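Local coordinates for nudix Hydrolase, RenU (Mycolicibacterium smegmatis, PDB 6UUF), which probably hydrolyses nucleoside diphosphate-linked substrates such as NADH, as a magnesium-dependent member of the Nudix family, at residues H21-L26 against T103-T108; Q42-W47 against N123-E128; R89-T94 against T108-D113. The protein carries 3 engineered substitutions. All coordinates share one frame; numbering follows the deposited sequence.

Contact 1. Residues H21-L26 against T103-T108; sequences HGAAGL and TQWTYT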
loop_
_atom_site.group_PDB
_atom_site.type_symbol
_atom_site.label_atom_id
_atom_site.label_comp_id
_atom_site.label_asym_id
_atom_site.label_seq_id
_atom_site.Cartn_x
_atom_site.Cartn_y
_atom_site.Cartn_z
ATOM N N HIS A 21 -16.081 -0.027 -1.216
ATOM C CA HIS A 21 -15.550 0.927 -0.233
ATOM C C HIS A 21 -14.111 1.333 -0.556
ATOM O O HIS A 21 -13.391 1.817 0.328
ATOM C CB HIS A 21 -15.579 0.261 1.157
ATOM C CG HIS A 21 -16.906 -0.336 1.525
ATOM N ND1 HIS A 21 -18.062 0.411 1.578
ATOM C CD2 HIS A 21 -17.248 -1.590 1.907
ATOM C CE1 HIS A 21 -19.066 -0.364 1.954
ATOM N NE2 HIS A 21 -18.594 -1.576 2.171
ATOM N N GLY A 22 -13.675 1.088 -1.794
ATOM C CA GLY A 22 -12.326 1.369 -2.169
ATOM C C GLY A 22 -11.347 0.363 -1.599
ATOM O O GLY A 22 -11.718 -0.722 -1.069
ATOM N N ALA A 23 -10.088 0.710 -1.780
ATOM C CA ALA A 23 -9.008 -0.143 -1.367
ATOM C C ALA A 23 -8.017 0.689 -0.569
ATOM O O ALA A 23 -8.041 1.948 -0.600
ATOM C CB ALA A 23 -8.339 -0.757 -2.567
ATOM N N ALA A 24 -7.137 -0.033 0.107
ATOM C CA ALA A 24 -6.101 0.576 0.939
ATOM C C ALA A 24 -4.825 -0.234 0.870
ATOM O O ALA A 24 -4.868 -1.457 0.788
ATOM C CB ALA A 24 -6.561 0.648 2.384
ATOM N N GLY A 25 -3.687 0.450 0.917
ATOM C CA GLY A 25 -2.387 -0.228 0.949
ATOM C C GLY A 25 -1.481 0.309 2.031
ATOM O O GLY A 25 -1.574 1.498 2.371
ATOM N N LEU A 26 -0.593 -0.560 2.539
ATOM C CA LEU A 26 0.357 -0.191 3.553
ATOM C C LEU A 26 1.693 0.206 2.985
ATOM O O LEU A 26 2.352 -0.603 2.358
ATOM C CB LEU A 26 0.561 -1.344 4.507
ATOM C CG LEU A 26 1.096 -0.929 5.865
ATOM C CD1 LEU A 26 0.180 0.011 6.635
ATOM C CD2 LEU A 26 1.328 -2.222 6.641
ATOM N N THR A 103 -21.551 7.657 -6.714
ATOM C CA THR A 103 -20.630 6.814 -5.950
ATOM C C THR A 103 -19.158 7.115 -6.241
ATOM O O THR A 103 -18.809 7.835 -7.181
ATOM C CB THR A 103 -20.957 5.308 -6.088
ATOM O OG1 THR A 103 -21.073 4.940 -7.469
ATOM C CG2 THR A 103 -22.264 4.994 -5.353
ATOM N N GLN A 104 -18.310 6.598 -5.372
ATOM C CA GLN A 104 -16.904 6.945 -5.369
ATOM C C GLN A 104 -16.030 5.716 -5.183
ATOM O O GLN A 104 -16.441 4.695 -4.601
ATOM C CB GLN A 104 -16.621 7.922 -4.241
ATOM C CG GLN A 104 -15.322 8.676 -4.428
ATOM C CD GLN A 104 -15.320 9.974 -3.666
ATOM O OE1 GLN A 104 -15.529 9.975 -2.460
ATOM N NE2 GLN A 104 -15.103 11.089 -4.363
ATOM N N TRP A 105 -14.825 5.815 -5.703
ATOM C CA TRP A 105 -13.834 4.820 -5.437
ATOM C C TRP A 105 -12.569 5.552 -5.048
ATOM O O TRP A 105 -12.166 6.501 -5.707
ATOM C CB TRP A 105 -13.579 3.975 -6.679
ATOM C CG TRP A 105 -12.799 2.786 -6.376
ATOM C CD1 TRP A 105 -13.277 1.590 -5.942
ATOM C CD2 TRP A 105 -11.392 2.666 -6.416
ATOM N NE1 TRP A 105 -12.252 0.695 -5.778
ATOM C CE2 TRP A 105 -11.076 1.339 -6.061
ATOM C CE3 TRP A 105 -10.360 3.533 -6.775
ATOM C CZ2 TRP A 105 -9.786 0.876 -6.018
ATOM C CZ3 TRP A 105 -9.086 3.078 -6.732
ATOM C CH2 TRP A 105 -8.800 1.746 -6.348
ATOM N N THR A 106 -11.918 5.078 -4.001
ATOM C CA THR A 106 -10.623 5.634 -3.649
ATOM C C THR A 106 -9.646 4.541 -3.305
ATOM O O THR A 106 -10.018 3.394 -2.919
ATOM C CB THR A 106 -10.766 6.527 -2.403
ATOM O OG1 THR A 106 -11.359 5.739 -1.372
ATOM C CG2 THR A 106 -11.626 7.726 -2.670
ATOM N N TYR A 107 -8.385 4.930 -3.399
ATOM C CA TYR A 107 -7.282 4.176 -2.876
ATOM C C TYR A 107 -6.626 5.049 -1.817
ATOM O O TYR A 107 -6.228 6.210 -2.128
ATOM C CB TYR A 107 -6.226 3.874 -3.963
ATOM C CG TYR A 107 -5.151 2.927 -3.484
ATOM C CD1 TYR A 107 -4.075 3.371 -2.725
ATOM C CD2 TYR A 107 -5.195 1.578 -3.805
ATOM C CE1 TYR A 107 -3.111 2.503 -2.261
ATOM C CE2 TYR A 107 -4.196 0.702 -3.394
ATOM C CZ TYR A 107 -3.175 1.167 -2.612
ATOM O OH TYR A 107 -2.225 0.284 -2.198
ATOM N N THR A 108 -6.417 4.452 -0.644
ATOM C CA THR A 108 -5.836 5.116 0.485
ATOM C C THR A 108 -4.542 4.438 0.874
ATOM O O THR A 108 -4.507 3.246 1.217
ATOM C CB THR A 108 -6.782 5.116 1.683
ATOM O OG1 THR A 108 -7.981 5.796 1.353
ATOM C CG2 THR A 108 -6.161 5.836 2.875
HETATM O O HOH W 1 -9.777 4.050 0.253
#
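Two parallel strands of the mixed sheet of the Nudix fold meet here, with A23 beside Y107 and A24 beside T108. Three backbone hydrogen bonds fix the register. A23 uses both its polar atoms: its N donates a hydrogen bond to T106 O (2.9 Å), and its O accepts one from T108 N (3.0 Å). One step on, G25 N reaches T108 O at 2.9 Å. On the face carrying T106 and T108 a water donates to A23 O (2.9 Å) and is also bonded to T106 OG1 and T108 OG1, so small hydroxyls suit these two places.

On the face carrying A23, two aromatic side chains lie along the neighbouring strand. G22 CA sits over the five-membered ring of W105, 4.0 Å from its centroid, in a CH-pi contact, while W105 NE1 is held by W18 O. With CG anti to its backbone N (chi1 -172°), the Y107 ring extends past A23, whose CB is 4.1 Å from CD2, to bring OH within 3.2 Å of G25 CA. Both glycines suit their places: a side chain at G22 would strike T106 O, one at G25 the hydroxyl of Y107, and G22 also has positive phi (74°). A24 points to the other face, where its small methyl packs on A70 and A71 of helix 67-79. Parallel strands backed by this helix are typical of the Nudix alpha/beta/alpha sandwich.

Contact 2. Residues Q42-W47 against N123-E128; sequences QHRAPW and NRESAE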
loop_
_atom_site.group_PDB
_atom_site.type_symbol
_atom_site.label_atom_id
_atom_site.label_comp_id
_atom_site.label_asym_id
_atom_site.label_seq_id
_atom_site.Cartn_x
_atom_site.Cartn_y
_atom_site.Cartn_z
ATOM N N GLN A 42 5.856 -5.107 -2.541
ATOM C CA GLN A 42 5.367 -6.364 -3.017
ATOM C C GLN A 42 5.494 -6.429 -4.543
ATOM O O GLN A 42 5.041 -5.522 -5.249
ATOM C CB GLN A 42 3.909 -6.514 -2.621
ATOM C CG GLN A 42 3.356 -7.901 -2.867
ATOM C CD GLN A 42 1.863 -7.920 -2.708
ATOM O OE1 GLN A 42 1.163 -7.086 -3.283
ATOM N NE2 GLN A 42 1.361 -8.882 -1.948
ATOM N N HIS A 43 6.144 -7.501 -5.008
ATOM C CA HIS A 43 6.247 -7.817 -6.430
ATOM C C HIS A 43 5.030 -8.648 -6.810
ATOM O O HIS A 43 4.795 -9.721 -6.236
ATOM C CB HIS A 43 7.493 -8.620 -6.689
ATOM C CG HIS A 43 7.779 -8.830 -8.144
ATOM N ND1 HIS A 43 7.812 -7.797 -9.057
ATOM C CD2 HIS A 43 8.062 -9.956 -8.844
ATOM C CE1 HIS A 43 8.100 -8.276 -10.255
ATOM N NE2 HIS A 43 8.256 -9.583 -10.153
ATOM N N ARG A 44 4.270 -8.181 -7.783
ATOM C CA ARG A 44 2.963 -8.759 -8.012
ATOM C C ARG A 44 3.168 -9.999 -8.903
ATOM O O ARG A 44 3.853 -9.925 -9.938
ATOM C CB ARG A 44 2.019 -7.721 -8.633
ATOM C CG ARG A 44 2.047 -6.331 -7.953
ATOM C CD ARG A 44 1.159 -6.168 -6.746
ATOM N NE ARG A 44 0.026 -5.307 -7.089
ATOM C CZ ARG A 44 -1.193 -5.714 -7.448
ATOM N NH1 ARG A 44 -1.514 -7.018 -7.516
ATOM N NH2 ARG A 44 -2.112 -4.794 -7.748
ATOM N N ALA A 45 2.646 -11.147 -8.463
ATOM C CA ALA A 45 2.711 -12.383 -9.277
ATOM C C ALA A 45 1.985 -12.132 -10.616
ATOM O O ALA A 45 0.903 -11.569 -10.577
ATOM C CB ALA A 45 2.070 -13.549 -8.523
ATOM N N PRO A 46 2.587 -12.484 -11.784
ATOM C CA PRO A 46 1.926 -12.388 -13.129
ATOM C C PRO A 46 0.426 -12.745 -13.259
ATOM O O PRO A 46 -0.298 -12.047 -13.991
ATOM C CB PRO A 46 2.794 -13.308 -13.998
ATOM C CG PRO A 46 4.174 -13.026 -13.449
ATOM C CD PRO A 46 4.029 -12.766 -11.955
ATOM N N TRP A 47 -0.031 -13.781 -12.530
ATOM C CA TRP A 47 -1.469 -14.116 -12.484
ATOM C C TRP A 47 -2.381 -13.104 -11.783
ATOM O O TRP A 47 -3.584 -13.202 -11.950
ATOM C CB TRP A 47 -1.745 -15.523 -11.916
ATOM C CG TRP A 47 -1.218 -15.856 -10.540
ATOM C CD1 TRP A 47 -0.141 -16.646 -10.267
ATOM C CD2 TRP A 47 -1.772 -15.472 -9.260
ATOM N NE1 TRP A 47 0.034 -16.758 -8.910
ATOM C CE2 TRP A 47 -0.946 -16.051 -8.262
ATOM C CE3 TRP A 47 -2.865 -14.685 -8.861
ATOM C CZ2 TRP A 47 -1.174 -15.872 -6.870
ATOM C CZ3 TRP A 47 -3.101 -14.498 -7.459
ATOM C CH2 TRP A 47 -2.253 -15.108 -6.488
ATOM N N ASN A 123 2.805 -14.929 0.942
ATOM C CA ASN A 123 1.602 -15.693 0.702
ATOM C C ASN A 123 0.755 -14.911 -0.320
ATOM O O ASN A 123 1.132 -13.799 -0.705
ATOM C CB ASN A 123 0.853 -15.872 2.026
ATOM C CG ASN A 123 -0.015 -17.120 2.052
ATOM O OD1 ASN A 123 0.008 -17.941 1.124
ATOM N ND2 ASN A 123 -0.798 -17.268 3.121
ATOM N N ARG A 124 -0.363 -15.480 -0.777
ATOM C CA ARG A 124 -1.262 -14.780 -1.698
ATOM C C ARG A 124 -0.512 -14.404 -3.008
ATOM O O ARG A 124 0.173 -15.274 -3.576
ATOM C CB ARG A 124 -1.923 -13.573 -0.990
ATOM C CG ARG A 124 -2.853 -13.945 0.168
ATOM C CD ARG A 124 -4.303 -14.001 -0.294
ATOM N NE ARG A 124 -5.253 -14.192 0.802
ATOM C CZ ARG A 124 -6.583 -14.084 0.692
ATOM N NH1 ARG A 124 -7.163 -13.781 -0.472
ATOM N NH2 ARG A 124 -7.349 -14.277 1.765
ATOM N N GLU A 125 -0.573 -13.136 -3.447
ATOM C CA GLU A 125 0.093 -12.703 -4.703
ATOM C C GLU A 125 1.557 -12.227 -4.490
ATOM O O GLU A 125 2.181 -11.657 -5.410
ATOM C CB GLU A 125 -0.718 -11.649 -5.521
ATOM C CG GLU A 125 -1.960 -11.047 -4.897
ATOM C CD GLU A 125 -1.662 -9.916 -3.938
ATOM O OE1 GLU A 125 -1.677 -10.163 -2.711
ATOM O OE2 GLU A 125 -1.435 -8.786 -4.429
ATOM N N SER A 126 2.099 -12.467 -3.289
ATOM C CA SER A 126 3.475 -12.091 -2.966
ATOM C C SER A 126 4.402 -13.066 -3.661
ATOM O O SER A 126 4.631 -14.197 -3.184
ATOM C CB SER A 126 3.706 -12.069 -1.449
ATOM O OG SER A 126 2.786 -11.172 -0.835
ATOM N N ALA A 127 4.846 -12.633 -4.839
ATOM C CA ALA A 127 5.867 -13.337 -5.592
ATOM C C ALA A 127 7.189 -13.090 -4.876
ATOM O O ALA A 127 8.003 -14.005 -4.703
ATOM C CB ALA A 127 5.932 -12.831 -7.031
ATOM N N GLU A 128 7.374 -11.838 -4.471
ATOM C CA GLU A 128 8.417 -11.457 -3.551
ATOM C C GLU A 128 7.922 -10.222 -2.745
ATOM O O GLU A 128 7.017 -9.466 -3.154
ATOM C CB GLU A 128 9.738 -11.191 -4.326
ATOM C CG GLU A 128 11.011 -11.144 -3.467
ATOM C CD GLU A 128 12.184 -10.409 -4.124
ATOM O OE1 GLU A 128 12.267 -10.362 -5.371
ATOM O OE2 GLU A 128 13.039 -9.878 -3.380
#
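R124 and E125 meet W47 at the corners of a type II' beta turn, N123 to S126, which leads into strand 126-133 and its antiparallel pairing with strand 37-44 of the Nudix sheet. R124 takes part through its backbone: its O lies at the edge of the indole, 3.6 Å from W47 CZ2. E125 follows, its CB 3.9 Å from W47 CH2, so the indole rests against the turn with A45 CB over one of its faces. Across the contact the E125 carboxylate meets two side chains. OE1 accepts a weak hydrogen bond from Q42 NE2, and OE2 lies 3.6 Å from R44 NH1 in a salt bridge of charge alone, because the oxygen stands well out of the guanidinium plane. E125 O accepts a hydrogen bond from A45 N.

S126 OG receives Q42 NE2 at 2.9 Å, nearly straight (163°) and within the amide plane, and is also bonded to A78 O at the end of helix 67-79. The Q42 side chain, with CG anti to its backbone N (chi1 -170°) and extended beyond, spans the distance to this hydroxyl. Replacing Q42 with an alanine would probably leave S126 OG and E125 OE1 without the amide N-H, E125 then being held on this side mainly by the charge of R44.

A127, small enough to lie against the partner strand, sends its N to H43 O (3.2 Å) and sets its CB 4.2 Å from A45 CB. At E128, whose carboxylate is engaged by R130, the backbone O accepts H43 N at 2.8 Å.

Contact 3. Residues R89-T94 against T108-D113; sequences RTTVVT and TTVIAD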
loop_
_atom_site.group_PDB
_atom_site.type_symbol
_atom_site.label_atom_id
_atom_site.label_comp_id
_atom_site.label_asym_id
_atom_site.label_seq_id
_atom_site.Cartn_x
_atom_site.Cartn_y
_atom_site.Cartn_z
ATOM N N ARG A 89 0.943 5.675 11.059
ATOM C CA ARG A 89 1.250 7.117 11.198
ATOM C C ARG A 89 0.109 7.964 10.632
ATOM O O ARG A 89 -0.570 8.660 11.369
ATOM C CB ARG A 89 2.554 7.455 10.512
ATOM C CG ARG A 89 3.748 6.655 10.998
ATOM C CD ARG A 89 4.041 6.851 12.475
ATOM N NE ARG A 89 4.193 8.273 12.817
ATOM C CZ ARG A 89 5.292 8.992 12.622
ATOM N NH1 ARG A 89 6.384 8.464 12.064
ATOM N NH2 ARG A 89 5.296 10.258 12.975
ATOM N N THR A 90 -0.165 7.860 9.352
ATOM C CA THR A 90 -1.283 8.619 8.789
ATOM C C THR A 90 -1.819 7.924 7.523
ATOM O O THR A 90 -1.323 6.863 7.152
ATOM C CB THR A 90 -0.828 10.098 8.488
ATOM O OG1 THR A 90 -1.958 10.939 8.216
ATOM C CG2 THR A 90 0.100 10.157 7.315
ATOM N N THR A 91 -2.855 8.511 6.909
ATOM C CA THR A 91 -3.431 8.020 5.671
ATOM C C THR A 91 -3.367 9.152 4.650
ATOM O O THR A 91 -3.578 10.305 5.004
ATOM C CB THR A 91 -4.898 7.629 5.854
ATOM O OG1 THR A 91 -5.642 8.795 6.202
ATOM C CG2 THR A 91 -5.054 6.583 6.981
ATOM N N VAL A 92 -3.090 8.810 3.403
ATOM C CA VAL A 92 -3.157 9.729 2.240
ATOM C C VAL A 92 -4.025 9.118 1.108
ATOM O O VAL A 92 -3.771 7.998 0.623
ATOM C CB VAL A 92 -1.758 9.949 1.650
ATOM C CG1 VAL A 92 -1.782 11.094 0.639
ATOM C CG2 VAL A 92 -0.755 10.233 2.759
ATOM N N VAL A 93 -5.034 9.863 0.684
ATOM C CA VAL A 93 -5.856 9.455 -0.433
ATOM C C VAL A 93 -5.009 9.698 -1.683
ATOM O O VAL A 93 -4.784 10.843 -2.044
ATOM C CB VAL A 93 -7.175 10.235 -0.492
ATOM C CG1 VAL A 93 -8.008 9.792 -1.676
ATOM C CG2 VAL A 93 -7.978 10.003 0.766
ATOM N N THR A 94 -4.553 8.606 -2.304
ATOM C CA THR A 94 -3.663 8.622 -3.463
ATOM C C THR A 94 -4.377 8.404 -4.786
ATOM O O THR A 94 -3.751 8.499 -5.826
ATOM C CB THR A 94 -2.521 7.585 -3.308
ATOM O OG1 THR A 94 -3.020 6.381 -2.727
ATOM C CG2 THR A 94 -1.474 8.108 -2.349
ATOM N N THR A 108 -6.417 4.452 -0.644
ATOM C CA THR A 108 -5.836 5.116 0.485
ATOM C C THR A 108 -4.542 4.438 0.874
ATOM O O THR A 108 -4.507 3.246 1.217
ATOM C CB THR A 108 -6.782 5.116 1.683
ATOM O OG1 THR A 108 -7.981 5.796 1.353
ATOM C CG2 THR A 108 -6.161 5.836 2.875
ATOM N N THR A 109 -3.471 5.224 0.860
ATOM C CA THR A 109 -2.163 4.769 1.319
ATOM C C THR A 109 -2.054 5.048 2.807
ATOM O O THR A 109 -2.274 6.184 3.276
ATOM C CB THR A 109 -1.003 5.465 0.549
ATOM O OG1 THR A 109 -1.081 5.109 -0.829
ATOM C CG2 THR A 109 0.335 5.025 1.088
ATOM N N VAL A 110 -1.709 4.003 3.546
ATOM C CA VAL A 110 -1.595 4.085 4.966
ATOM C C VAL A 110 -0.097 3.966 5.235
ATOM O O VAL A 110 0.512 2.899 5.012
ATOM C CB VAL A 110 -2.424 2.954 5.614
ATOM C CG1 VAL A 110 -2.286 2.918 7.136
ATOM C CG2 VAL A 110 -3.902 3.129 5.261
ATOM N N ILE A 111 0.493 5.063 5.716
ATOM C CA ILE A 111 1.912 5.117 6.069
ATOM C C ILE A 111 2.118 4.551 7.478
ATOM O O ILE A 111 1.455 4.963 8.417
ATOM C CB ILE A 111 2.410 6.585 6.018
ATOM C CG1 ILE A 111 2.108 7.177 4.610
ATOM C CG2 ILE A 111 3.872 6.658 6.409
ATOM C CD1 ILE A 111 2.606 8.584 4.360
ATOM N N ALA A 112 3.054 3.647 7.642
ATOM C CA ALA A 112 3.328 3.095 8.962
ATOM C C ALA A 112 4.815 2.874 9.114
ATOM O O ALA A 112 5.532 2.812 8.098
ATOM C CB ALA A 112 2.581 1.792 9.183
ATOM N N ASP A 113 5.259 2.782 10.377
ATOM C CA ASP A 113 6.654 2.521 10.746
ATOM C C ASP A 113 6.862 1.197 11.518
ATOM O O ASP A 113 6.048 0.789 12.335
ATOM C CB ASP A 113 7.153 3.609 11.652
ATOM C CG ASP A 113 7.138 4.980 11.006
ATOM O OD1 ASP A 113 6.963 5.127 9.788
ATOM O OD2 ASP A 113 7.293 5.945 11.763
#
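R89 and D113 close one end of a two-stranded antiparallel pairing with a salt bridge, R89 NH1 meeting D113 OD2 at 2.7 Å. NH1 approaches on the syn side, somewhat out of the carboxylate plane, while OD2 lies at the guanidinium's edge, near its plane, with the two planes 78° apart. Bends at chi2 and chi3 (-61° and -54°) curl the long arginine chain back over the acid, with CD packed beside the same oxygen. In the backbone beside this pair, R89 N gives a good hydrogen bond to I111 O (2.8 Å) and T90 N only a weak one; with R89 and T90 both facing I111, this is a classic beta bulge.

Farther along, V92 and T109 form a regular hydrogen-bonded pair, V92 N to T109 O and T109 N to V92 O both at 2.8 Å. At the other end T94 OG1 and T109 OG1 share a hydrogen bond of 3.0 Å, and T94 OG1 is also bonded to Y107 O. Branched residues, well suited to extended strands, fill both faces. V92 CG2 rests 4.1 Å from I111 CD1 on one; on the other, T91 CG2 touches V110 CG2 at 4.0 Å and T91 CB meets the methyl of T108.

A second shell fixes the ends and faces. D113 OD1 is bridged to R29 NE, so the aspartate serves two arginines through its two oxygens and probably eases their repulsion; R89 NH1 also bonds P161 O. V92 and I111 pack on V156 of helix 144-158, while V110 packs on A71 of helix 67-79. The result is a bulged antiparallel hairpin packed between two helices.

Contacts 1 and 3 are continuous: their centres lie 11 Å apart, they share T108, and strand 104-113 serves both, pairing with strand 23-31 on one edge and strand 87-98 on the other. The two join directly through G25 O to V110 N at 2.8 Å and Y107 O to T94 N at 2.9 Å. Contact 2 stands apart, its centre about 20 Å from that of contact 1 and 21 Å from that of contact 3, though in the same sheet. All three contacts also touch helix 67-79, which probably corresponds to the catalytic Nudix-box helix but in the deposited protein carries alanines where the motif has glutamates, consistent with the engineered substitutions.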